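Local coordinates for protein pleckstrin homology domain-containing family A member 8 (Homo sapiens, PDB 5KDI) that probably picks up simple glycosphingolipids such as glucosylceramide and transfers them between membranes, enclosing their hydrocarbon chains in an all-helical GLTP-fold, at residues Lys108-Glu113 with Thr123-Ala128; Lys119-Ala124 with Pro153-Phe158; Phe3-Asn8 with Met178-Ser183. The protein carries 2 engineered substitutions. One frame throughout, in Å; residues are numbered along the deposited sequence. Where two conformers were deposited one is given.

All three contacts lie around the part of the pocket that takes the hydrocarbon chains of the bound galactosylceramide. Interactions 1 and 2 share Thr123 and Ala124 of helix 121-131, their centres lie about 10 Å apart, and they touch where Phe110 CE2 meets Phe158 CZ at 3.6 Å. Interaction 3 sits about 17 Å from the centre of interaction 1 and about 18 Å from that of interaction 2; it meets the former through Leu111 CD1, 3.7 Å from Phe4 CE1, but does not touch the latter. Each supplies pocket residues: Leu125, Pro153, and Phe3 with Phe4. The lipid's polar end is held elsewhere, by Asp52, Asn56, Lys59 and His137.

Interaction 1 (Lys108-Glu113 with Thr123-Ala128); sequences KGFLTE and TALNNA
Glu113 and Asn127 make the polar link between helices 93-115 and 121-131. The amide nitrogen Asn127 ND2 donates to both carboxylate oxygens, reaching Glu113 OE2 at 3.2 Å and, more weakly, Glu113 OE1. The two side chains run nearly perpendicular, and the bond to OE2 arrives from above the carboxylate plane, 42° out of it. A bend at chi2 (-99°) swings the carboxylate to Asn127. The aliphatic part of the glutamate makes a contact of its own, Glu113 CB resting on Ala124 CB at 3.7 Å. On the same helix, Lys108 O accepts twice, from Thr112 N in the normal helical bond and from Thr112 OG1 at 2.7 Å, the two donors approaching from opposite faces of the carbonyl plane. In the other helix Ala128 O receives the hydroxyl of Thr132. The segments belong to consecutive helices of the all-helical GLTP-fold; the axes of 108-113 and 123-128 run roughly antiparallel, 139° between their directions and 8.1 Å apart at closest approach. Gly109 lies opposite Ala128, their CA atoms 4.8 Å apart, and the methyl Ala128 CB comes within 3.3 Å of Phe110 N. On the buried side Phe110 and Leu125 extend alongside one another. Leu125 CD2 sits over one face of the Phe110 ring, 3.7 Å from its centroid and displaced toward the rim, a CH-pi contact, while Ala124 CB approaches the ring obliquely. On its side away from the ring Leu125 touches the bound lipid.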
loop_
_atom_site.group_PDB
_atom_site.type_symbol
_atom_site.label_atom_id
_atom_site.label_comp_id
_atom_site.label_asym_id
_atom_site.label_seq_id
_atom_site.Cartn_x
_atom_site.Cartn_y
_atom_site.Cartn_z
ATOM N N LYS A 108 -0.832 3.687 5.171
ATOM C CA LYS A 108 -0.464 3.533 6.580
ATOM C C LYS A 108 -0.920 4.795 7.363
ATOM O O LYS A 108 -1.508 4.701 8.438
ATOM C CB LYS A 108 1.009 3.246 6.767
ATOM C CG LYS A 108 1.414 2.743 8.108
ATOM C CD LYS A 108 2.841 2.364 8.257
ATOM C CE LYS A 108 3.716 3.566 8.344
ATOM N NZ LYS A 108 3.674 4.149 9.737
ATOM N N GLY A 109 -0.637 5.989 6.785
ATOM C CA GLY A 109 -0.988 7.246 7.444
ATOM C C GLY A 109 -2.494 7.364 7.621
ATOM O O GLY A 109 -2.978 7.773 8.666
ATOM N N PHE A 110 -3.242 7.067 6.562
ATOM C CA PHE A 110 -4.677 7.164 6.579
ATOM C C PHE A 110 -5.275 6.169 7.606
ATOM O O PHE A 110 -6.099 6.540 8.421
ATOM C CB PHE A 110 -5.190 6.798 5.184
ATOM C CG PHE A 110 -6.684 6.528 5.143
ATOM C CD1 PHE A 110 -7.673 7.488 5.537
ATOM C CD2 PHE A 110 -7.150 5.296 4.717
ATOM C CE1 PHE A 110 -9.016 7.171 5.509
ATOM C CE2 PHE A 110 -8.483 4.991 4.674
ATOM C CZ PHE A 110 -9.438 5.917 5.053
ATOM N N LEU A 111 -4.803 4.932 7.603
ATOM C CA LEU A 111 -5.359 3.932 8.506
ATOM C C LEU A 111 -4.972 4.187 9.957
ATOM O O LEU A 111 -5.741 3.875 10.864
ATOM C CB LEU A 111 -4.958 2.525 8.088
ATOM C CG LEU A 111 -5.551 1.999 6.794
ATOM C CD1 LEU A 111 -4.926 0.622 6.471
ATOM C CD2 LEU A 111 -7.077 1.875 6.877
ATOM N N THR A 112 -3.802 4.801 10.169
ATOM C CA THR A 112 -3.413 5.243 11.532
ATOM C C THR A 112 -4.362 6.297 12.063
ATOM O O THR A 112 -4.768 6.206 13.200
ATOM C CB THR A 112 -1.931 5.726 11.589
ATOM O OG1 THR A 112 -1.066 4.668 11.135
ATOM C CG2 THR A 112 -1.518 6.265 12.963
ATOM N N GLU A 113 -4.744 7.287 11.247
ATOM C CA GLU A 113 -5.741 8.281 11.668
ATOM C C GLU A 113 -7.035 7.590 12.084
ATOM O O GLU A 113 -7.618 7.911 13.119
ATOM C CB GLU A 113 -6.052 9.267 10.537
ATOM C CG GLU A 113 -4.986 10.269 10.262
ATOM C CD GLU A 113 -5.223 11.636 10.899
ATOM O OE1 GLU A 113 -6.375 12.027 11.274
ATOM O OE2 GLU A 113 -4.217 12.313 11.048
ATOM N N THR A 123 -10.993 14.041 6.472
ATOM C CA THR A 123 -9.926 14.575 7.349
ATOM C C THR A 123 -8.738 13.593 7.417
ATOM O O THR A 123 -7.576 13.986 7.293
ATOM C CB THR A 123 -10.453 14.951 8.745
ATOM O OG1 THR A 123 -11.470 15.974 8.615
ATOM C CG2 THR A 123 -9.300 15.457 9.683
ATOM N N ALA A 124 -9.061 12.312 7.642
ATOM C CA ALA A 124 -8.075 11.273 7.735
ATOM C C ALA A 124 -7.211 11.187 6.448
ATOM O O ALA A 124 -5.957 11.120 6.498
ATOM C CB ALA A 124 -8.727 9.912 8.077
ATOM N N LEU A 125 -7.873 11.165 5.290
ATOM C CA LEU A 125 -7.220 11.084 3.983
ATOM C C LEU A 125 -6.372 12.293 3.719
ATOM O O LEU A 125 -5.198 12.168 3.330
ATOM C CB LEU A 125 -8.239 10.944 2.886
ATOM C CG LEU A 125 -8.964 9.601 2.730
ATOM C CD1 LEU A 125 -10.204 9.778 1.834
ATOM C CD2 LEU A 125 -8.009 8.488 2.226
ATOM N N ASN A 126 -6.895 13.477 4.003
ATOM C CA ASN A 126 -6.192 14.672 3.675
ATOM C C ASN A 126 -4.983 14.858 4.616
ATOM O O ASN A 126 -3.918 15.267 4.186
ATOM C CB ASN A 126 -7.120 15.890 3.767
ATOM C CG ASN A 126 -6.522 17.081 3.101
ATOM O OD1 ASN A 126 -6.025 16.983 1.993
ATOM N ND2 ASN A 126 -6.518 18.218 3.812
ATOM N N ASN A 127 -5.141 14.516 5.889
ATOM C CA ASN A 127 -4.001 14.588 6.818
ATOM C C ASN A 127 -2.873 13.673 6.350
ATOM O O ASN A 127 -1.669 14.075 6.264
ATOM C CB ASN A 127 -4.461 14.168 8.195
ATOM C CG ASN A 127 -5.228 15.308 8.957
ATOM O OD1 ASN A 127 -5.366 16.454 8.479
ATOM N ND2 ASN A 127 -5.693 14.985 10.184
ATOM N N ALA A 128 -3.248 12.444 5.985
ATOM C CA ALA A 128 -2.239 11.461 5.544
ATOM C C ALA A 128 -1.585 11.928 4.227
ATOM O O ALA A 128 -0.340 11.816 4.078
ATOM C CB ALA A 128 -2.885 10.102 5.386
#

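Interaction 2 (Lys119-Ala124 with Pro153-Phe158); sequences KDIQTA and PSYEDF
Pro153 turns its carbonyl toward Ile121: Pro153 O lies 3.4 Å from Ile121 CB, and a water that accepts from Ile121 N donates a weak bond to the same carbonyl. The proline ring also borders the branch methyl of the isoleucine, with Pro153 CD 4.1 Å from Ile121 CG2; its side chain lines the lipid pocket and touches Leu41. Ser154 follows as the N-cap of helix 155-160, Ser154 OG accepting from Asp157 N at 3.2 Å. Across the contact Asp120 has the same role for helix 121-131, where Asp120 OD1 takes the bond from Thr123 N at 3.0 Å. The arrangement thus brings together the capped N-terminal ends of two helices of the GLTP-fold, joined through apolar side chains and one bridging water. Next along, Tyr155 offers a ring face to the aliphatic chain of Lys119. Lys119 CD stands almost centrally above it, 3.5 Å from the ring centroid and 12° off the normal, a CH-pi contact. The lysine bends at chi2 (-74°), which lays its middle carbons across the ring; the ammonium end is farther off and adds at most a weak cation-pi attraction. At the base of the ring, Tyr155 CB packs against Lys119 O at 3.3 Å. One turn on, Phe158 points into the buried side, where Ile121 CD1 meets Phe158 CD2 at 3.8 Å, the isoleucine lying roughly square to the phenylalanine. This same methyl touches Tyr155 obliquely, bridging both rings, and Phe158 in turn packs against Phe110.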
loop_
_atom_site.group_PDB
_atom_site.type_symbol
_atom_site.label_atom_id
_atom_site.label_comp_id
_atom_site.label_asym_id
_atom_site.label_seq_id
_atom_site.Cartn_x
_atom_site.Cartn_y
_atom_site.Cartn_z
ATOM N N LYS A 119 -13.107 9.863 12.651
ATOM C CA LYS A 119 -14.313 9.390 11.995
ATOM C C LYS A 119 -14.626 10.209 10.743
ATOM O O LYS A 119 -15.480 9.820 9.980
ATOM C CB LYS A 119 -15.502 9.462 12.950
ATOM C CG LYS A 119 -15.314 8.700 14.253
ATOM C CD LYS A 119 -15.425 7.214 14.019
ATOM C CE LYS A 119 -15.037 6.396 15.254
ATOM N NZ LYS A 119 -16.075 6.501 16.301
ATOM N N ASP A 120 -13.974 11.357 10.549
ATOM C CA ASP A 120 -14.144 12.085 9.317
ATOM C C ASP A 120 -13.137 11.514 8.321
ATOM O O ASP A 120 -11.934 11.791 8.405
ATOM C CB ASP A 120 -13.944 13.603 9.526
ATOM C CG ASP A 120 -14.318 14.426 8.307
ATOM O OD1 ASP A 120 -13.952 14.101 7.193
ATOM O OD2 ASP A 120 -15.043 15.385 8.456
ATOM N N ILE A 121 -13.622 10.744 7.354
ATOM C CA ILE A 121 -12.734 10.069 6.370
ATOM C C ILE A 121 -11.978 11.051 5.525
ATOM O O ILE A 121 -10.789 10.836 5.259
ATOM C CB ILE A 121 -13.524 9.042 5.492
ATOM C CG1 ILE A 121 -14.126 7.970 6.421
ATOM C CG2 ILE A 121 -12.655 8.424 4.389
ATOM C CD1 ILE A 121 -13.072 7.126 7.131
ATOM N N GLN A 122 -12.622 12.137 5.097
ATOM C CA GLN A 122 -11.906 13.202 4.396
ATOM C C GLN A 122 -10.754 13.805 5.185
ATOM O O GLN A 122 -9.632 14.000 4.642
ATOM C CB GLN A 122 -12.890 14.317 3.951
ATOM C CG GLN A 122 -13.808 13.897 2.879
ATOM C CD GLN A 122 -14.783 15.008 2.531
ATOM O OE1 GLN A 122 -15.383 15.653 3.436
ATOM N NE2 GLN A 122 -14.978 15.247 1.277
ATOM N N THR A 123 -10.993 14.041 6.472
ATOM C CA THR A 123 -9.926 14.575 7.349
ATOM C C THR A 123 -8.738 13.593 7.417
ATOM O O THR A 123 -7.576 13.986 7.293
ATOM C CB THR A 123 -10.453 14.951 8.745
ATOM O OG1 THR A 123 -11.470 15.974 8.615
ATOM C CG2 THR A 123 -9.300 15.457 9.683
ATOM N N ALA A 124 -9.061 12.312 7.642
ATOM C CA ALA A 124 -8.075 11.273 7.735
ATOM C C ALA A 124 -7.211 11.187 6.448
ATOM O O ALA A 124 -5.957 11.120 6.498
ATOM C CB ALA A 124 -8.727 9.912 8.077
ATOM N N PRO A 153 -15.862 8.120 1.131
ATOM C CA PRO A 153 -17.031 7.556 1.778
ATOM C C PRO A 153 -17.325 8.109 3.187
ATOM O O PRO A 153 -16.429 8.637 3.823
ATOM C CB PRO A 153 -16.670 6.077 1.888
ATOM C CG PRO A 153 -15.175 6.060 2.026
ATOM C CD PRO A 153 -14.757 7.168 1.062
ATOM N N SER A 154 -18.597 8.049 3.617
ATOM C CA SER A 154 -18.907 8.206 5.032
ATOM C C SER A 154 -18.132 7.185 5.851
ATOM O O SER A 154 -17.708 6.148 5.349
ATOM C CB SER A 154 -20.386 8.020 5.333
ATOM O OG SER A 154 -20.884 6.746 4.919
ATOM N N TYR A 155 -17.924 7.494 7.113
ATOM C CA TYR A 155 -17.338 6.524 8.033
ATOM C C TYR A 155 -18.103 5.165 7.980
ATOM O O TYR A 155 -17.497 4.109 7.863
ATOM C CB TYR A 155 -17.257 7.053 9.467
ATOM C CG TYR A 155 -16.580 6.087 10.406
ATOM C CD1 TYR A 155 -15.215 6.035 10.487
ATOM C CD2 TYR A 155 -17.320 5.170 11.177
ATOM C CE1 TYR A 155 -14.590 5.163 11.356
ATOM C CE2 TYR A 155 -16.695 4.248 12.015
ATOM C CZ TYR A 155 -15.335 4.260 12.101
ATOM O OH TYR A 155 -14.695 3.357 12.924
ATOM N N GLU A 156 -19.435 5.196 8.067
ATOM C CA GLU A 156 -20.222 3.972 8.014
ATOM C C GLU A 156 -20.023 3.138 6.729
ATOM O O GLU A 156 -19.951 1.935 6.791
ATOM C CB GLU A 156 -21.692 4.277 8.211
ATOM C CG GLU A 156 -22.524 3.017 8.279
ATOM C CD GLU A 156 -23.949 3.248 8.760
ATOM O OE1 GLU A 156 -24.294 4.390 9.171
ATOM O OE2 GLU A 156 -24.724 2.264 8.732
ATOM N N ASP A 157 -19.978 3.788 5.576
ATOM C CA ASP A 157 -19.754 3.095 4.316
ATOM C C ASP A 157 -18.350 2.553 4.271
ATOM O O ASP A 157 -18.120 1.457 3.686
ATOM C CB ASP A 157 -20.024 4.005 3.084
ATOM C CG ASP A 157 -21.517 4.187 2.801
ATOM O OD1 ASP A 157 -22.369 3.592 3.518
ATOM O OD2 ASP A 157 -21.840 4.948 1.865
ATOM N N PHE A 158 -17.391 3.318 4.832
ATOM C CA PHE A 158 -16.029 2.862 4.887
ATOM C C PHE A 158 -15.901 1.563 5.717
ATOM O O PHE A 158 -15.424 0.561 5.241
ATOM C CB PHE A 158 -15.122 3.947 5.470
ATOM C CG PHE A 158 -13.703 3.514 5.614
ATOM C CD1 PHE A 158 -12.901 3.316 4.494
ATOM C CD2 PHE A 158 -13.148 3.349 6.870
ATOM C CE1 PHE A 158 -11.574 2.910 4.614
ATOM C CE2 PHE A 158 -11.804 2.978 7.003
ATOM C CZ PHE A 158 -11.032 2.725 5.885
HETATM O O HOH W 1 -16.426 10.662 6.466
#

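Interaction 3 (Phe3-Asn8 with Met178-Ser183); sequences FFSTMN and MQRDLS. With 6S8 ((~{Z})-~{N}-[(~{E},2~{S},3~{R})-1-[(2~{R},3~{R},4~{S},5~{R},6~{R})-6-(hydroxymethyl)-3,4,5-tris(oxidanyl)oxan-2-yl]oxy-3-oxidanyl-octadec-4-en-2-yl]octadec-9-enamide), chain C.
Phe4 packs against Leu182 and Met178 of helix 172-202. Leu182 CD2 stands over the centre of the Phe4 ring, 3.5 Å from the centroid and only 2° off the normal, a CH-pi contact; Phe3 CD2 lies against the opposite face. Met178 SD comes to the ring edge near its plane, 3.9 Å from Phe4 CE2, making a Met-aromatic contact. In contrast to this close apolar stacking, the other side carries the partly exposed Ser5 and the exposed Arg180, held by hydrogen bonds. Ser5 OG, turned to Asp181 by a chi1 of 53°, donates to Asp181 OD2 at 2.7 Å from above the carboxylate plane. Arg180 grips Asp181 side-on in a salt bridge within the helix: Arg180 NE reaches Asp181 OD1 at 2.8 Å, while NH2 meets OD2 from the face opposite Ser5. Thr2 OG1 also bonds to OD2, giving it three donors, on a residue that is buried. A water donates to both Phe4 O and Asp181 O, tying the backbones together. The terminal carbon of the amide-linked acyl chain, CAR, touches Phe4 CE1 at 3.4 Å and Phe3 CE2 at 3.6 Å, so the N-terminal aromatic pair closes on this chain end, part of the hydrophobic lipid pocket of the GLTP-fold.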
loop_
_atom_site.group_PDB
_atom_site.type_symbol
_atom_site.label_atom_id
_atom_site.label_comp_id
_atom_site.label_asym_id
_atom_site.label_seq_id
_atom_site.Cartn_x
_atom_site.Cartn_y
_atom_site.Cartn_z
ATOM N N PHE A 3 -11.570 -7.241 7.371
ATOM C CA PHE A 3 -10.792 -7.275 6.170
ATOM C C PHE A 3 -9.291 -7.471 6.463
ATOM O O PHE A 3 -8.564 -8.190 5.722
ATOM C CB PHE A 3 -10.973 -5.944 5.406
ATOM C CG PHE A 3 -9.904 -5.662 4.356
ATOM C CD1 PHE A 3 -9.945 -6.290 3.121
ATOM C CD2 PHE A 3 -8.796 -4.854 4.628
ATOM C CE1 PHE A 3 -8.974 -6.110 2.156
ATOM C CE2 PHE A 3 -7.797 -4.640 3.657
ATOM C CZ PHE A 3 -7.894 -5.273 2.415
ATOM N N PHE A 4 -8.792 -6.762 7.499
ATOM C CA PHE A 4 -7.366 -6.708 7.772
ATOM C C PHE A 4 -6.761 -7.973 8.291
ATOM O O PHE A 4 -5.506 -8.083 8.278
ATOM C CB PHE A 4 -7.073 -5.553 8.729
ATOM C CG PHE A 4 -7.442 -4.221 8.198
ATOM C CD1 PHE A 4 -6.670 -3.629 7.222
ATOM C CD2 PHE A 4 -8.592 -3.586 8.622
ATOM C CE1 PHE A 4 -7.029 -2.404 6.682
ATOM C CE2 PHE A 4 -8.947 -2.360 8.104
ATOM C CZ PHE A 4 -8.174 -1.771 7.131
ATOM N N SER A 5 -7.594 -8.992 8.535
ATOM C CA SER A 5 -7.103 -10.303 8.913
ATOM C C SER A 5 -7.542 -11.409 7.993
ATOM O O SER A 5 -7.366 -12.589 8.286
ATOM C CB SER A 5 -7.441 -10.617 10.380
ATOM O OG SER A 5 -8.816 -10.446 10.686
ATOM N N THR A 6 -8.058 -11.031 6.826
ATOM C CA THR A 6 -8.464 -12.012 5.842
ATOM C C THR A 6 -7.244 -12.640 5.209
ATOM O O THR A 6 -6.159 -12.033 5.144
ATOM C CB THR A 6 -9.446 -11.400 4.811
ATOM O OG1 THR A 6 -8.820 -10.247 4.156
ATOM C CG2 THR A 6 -10.813 -11.076 5.487
ATOM N N MET A 7 -7.378 -13.853 4.660
ATOM C CA MET A 7 -6.213 -14.568 4.100
ATOM C C MET A 7 -5.502 -13.711 3.007
ATOM O O MET A 7 -6.173 -13.074 2.139
ATOM C CB MET A 7 -6.743 -15.849 3.449
ATOM C CG MET A 7 -5.679 -16.804 2.912
ATOM S SD MET A 7 -4.251 -17.156 3.982
ATOM C CE MET A 7 -4.684 -18.784 4.590
ATOM N N ASN A 8 -4.169 -13.689 3.064
ATOM C CA ASN A 8 -3.231 -12.960 2.154
ATOM C C ASN A 8 -3.243 -11.459 2.352
ATOM O O ASN A 8 -2.433 -10.761 1.732
ATOM C CB ASN A 8 -3.498 -13.305 0.657
ATOM C CG ASN A 8 -3.390 -14.768 0.384
ATOM O OD1 ASN A 8 -2.365 -15.413 0.722
ATOM N ND2 ASN A 8 -4.479 -15.338 -0.158
ATOM N N MET A 178 -11.279 -4.424 14.580
ATOM C CA MET A 178 -10.544 -3.421 13.787
ATOM C C MET A 178 -9.278 -2.948 14.509
ATOM O O MET A 178 -8.211 -2.859 13.902
ATOM C CB MET A 178 -11.413 -2.204 13.565
ATOM C CG MET A 178 -12.405 -2.420 12.481
ATOM S SD MET A 178 -11.641 -2.012 10.923
ATOM C CE MET A 178 -11.790 -0.252 11.118
ATOM N N GLN A 179 -9.415 -2.625 15.793
ATOM C CA GLN A 179 -8.267 -2.231 16.628
ATOM C C GLN A 179 -7.241 -3.343 16.691
ATOM O O GLN A 179 -6.043 -3.053 16.518
ATOM C CB GLN A 179 -8.658 -1.812 18.067
ATOM C CG GLN A 179 -9.465 -0.533 18.086
ATOM C CD GLN A 179 -8.621 0.687 17.759
ATOM O OE1 GLN A 179 -7.475 0.796 18.189
ATOM N NE2 GLN A 179 -9.163 1.574 16.922
ATOM N N ARG A 180 -7.687 -4.580 16.963
ATOM C CA ARG A 180 -6.797 -5.757 17.018
ATOM C C ARG A 180 -6.077 -5.905 15.737
ATOM O O ARG A 180 -4.831 -6.018 15.725
ATOM C CB ARG A 180 -7.625 -7.025 17.321
ATOM C CG ARG A 180 -6.925 -8.380 17.253
ATOM C CD ARG A 180 -7.826 -9.578 17.108
ATOM N NE ARG A 180 -8.553 -9.518 15.831
ATOM C CZ ARG A 180 -9.857 -9.659 15.642
ATOM N NH1 ARG A 180 -10.677 -9.885 16.674
ATOM N NH2 ARG A 180 -10.331 -9.544 14.399
ATOM N N ASP A 181 -6.800 -5.883 14.624
ATOM C CA ASP A 181 -6.186 -6.194 13.349
ATOM C C ASP A 181 -5.268 -5.090 12.853
ATOM O O ASP A 181 -4.182 -5.377 12.291
ATOM C CB ASP A 181 -7.272 -6.508 12.324
ATOM C CG ASP A 181 -7.970 -7.819 12.591
ATOM O OD1 ASP A 181 -7.465 -8.615 13.439
ATOM O OD2 ASP A 181 -9.030 -8.055 11.940
ATOM N N LEU A 182 -5.700 -3.825 12.987
ATOM C CA LEU A 182 -4.835 -2.690 12.609
ATOM C C LEU A 182 -3.616 -2.559 13.473
ATOM O O LEU A 182 -2.538 -2.131 12.990
ATOM C CB LEU A 182 -5.614 -1.371 12.579
ATOM C CG LEU A 182 -6.574 -1.193 11.396
ATOM C CD1 LEU A 182 -7.430 0.059 11.574
ATOM C CD2 LEU A 182 -5.830 -1.320 10.062
ATOM N N SER A 183 -3.720 -2.967 14.739
ATOM C CA SER A 183 -2.552 -2.944 15.648
ATOM C C SER A 183 -1.458 -3.929 15.283
ATOM O O SER A 183 -0.317 -3.788 15.743
ATOM C CB SER A 183 -3.014 -3.186 17.081
ATOM O OG SER A 183 -3.728 -2.108 17.554
HETATM C C1 6S8 C . 2.568 8.261 -10.318
HETATM C C2 6S8 C . 1.366 8.551 -9.447
HETATM N N2 6S8 C . 1.196 7.454 -8.506
HETATM C C3 6S8 C . 0.098 8.689 -10.338
HETATM O O3 6S8 C . 0.370 9.740 -11.290
HETATM C C4 6S8 C . -1.079 9.017 -9.496
HETATM C C5 6S8 C . -2.138 8.204 -9.452
HETATM C C6 6S8 C . -3.394 8.431 -8.656
HETATM C C7 6S8 C . -3.449 9.628 -7.742
HETATM C C8 6S8 C . -4.922 9.847 -7.540
HETATM C C9 6S8 C . -5.097 10.457 -6.198
HETATM C C10 6S8 C . -4.995 9.375 -5.155
HETATM C C11 6S8 C . -6.330 9.219 -4.401
HETATM C C12 6S8 C . -6.045 8.647 -3.024
HETATM C C13 6S8 C . -6.865 7.428 -2.627
HETATM C C14 6S8 C . -8.297 7.707 -2.200
HETATM C C15 6S8 C . -8.762 6.729 -1.110
HETATM C C16 6S8 C . -10.103 6.042 -1.292
HETATM C C17 6S8 C . -11.161 6.161 -0.184
HETATM C C18 6S8 C . -10.840 5.495 1.146
HETATM C C1A 6S8 C . 3.646 6.357 -11.319
HETATM O O1A 6S8 C . 2.440 7.031 -11.031
HETATM C C2A 6S8 C . 3.371 4.893 -11.518
HETATM O O2A 6S8 C . 2.836 4.363 -10.290
HETATM C C3A 6S8 C . 4.605 4.147 -12.022
HETATM O O3A 6S8 C . 4.252 2.819 -12.337
HETATM C C4A 6S8 C . 5.176 4.869 -13.228
HETATM O O4A 6S8 C . 4.374 4.646 -14.386
HETATM O O5A 6S8 C . 5.878 8.506 -13.863
HETATM C C5M 6S8 C . 5.377 6.339 -12.913
HETATM C C6A 6S8 C . 5.909 7.085 -14.109
HETATM O O6A 6S8 C . 4.122 6.909 -12.527
HETATM C CAA 6S8 C . 1.147 7.628 -7.194
HETATM O OAA 6S8 C . 1.335 8.697 -6.618
HETATM C CAB 6S8 C . 0.903 6.367 -6.422
HETATM C CAC 6S8 C . -0.654 6.409 -6.442
HETATM C CAD 6S8 C . -1.157 6.271 -5.071
HETATM C CAE 6S8 C . -1.954 4.998 -5.054
HETATM C CAF 6S8 C . -2.464 4.866 -3.626
HETATM C CAG 6S8 C . -2.209 3.446 -3.089
HETATM C CAH 6S8 C . -3.382 2.965 -2.228
HETATM C CAI 6S8 C . -3.382 3.801 -0.981
HETATM C CAJ 6S8 C . -4.490 4.242 -0.380
HETATM C CAK 6S8 C . -5.887 3.947 -0.823
HETATM C CAL 6S8 C . -6.644 4.178 0.490
HETATM C CAM 6S8 C . -7.990 3.489 0.571
HETATM C CAN 6S8 C . -7.833 2.007 0.405
HETATM C CAO 6S8 C . -8.941 1.291 1.142
HETATM C CAP 6S8 C . -8.551 0.903 2.541
HETATM C CAQ 6S8 C . -8.838 -0.538 2.813
HETATM C CAR 6S8 C . -7.772 -1.033 3.707
HETATM O O HOH W 2 -4.118 -7.910 10.829
#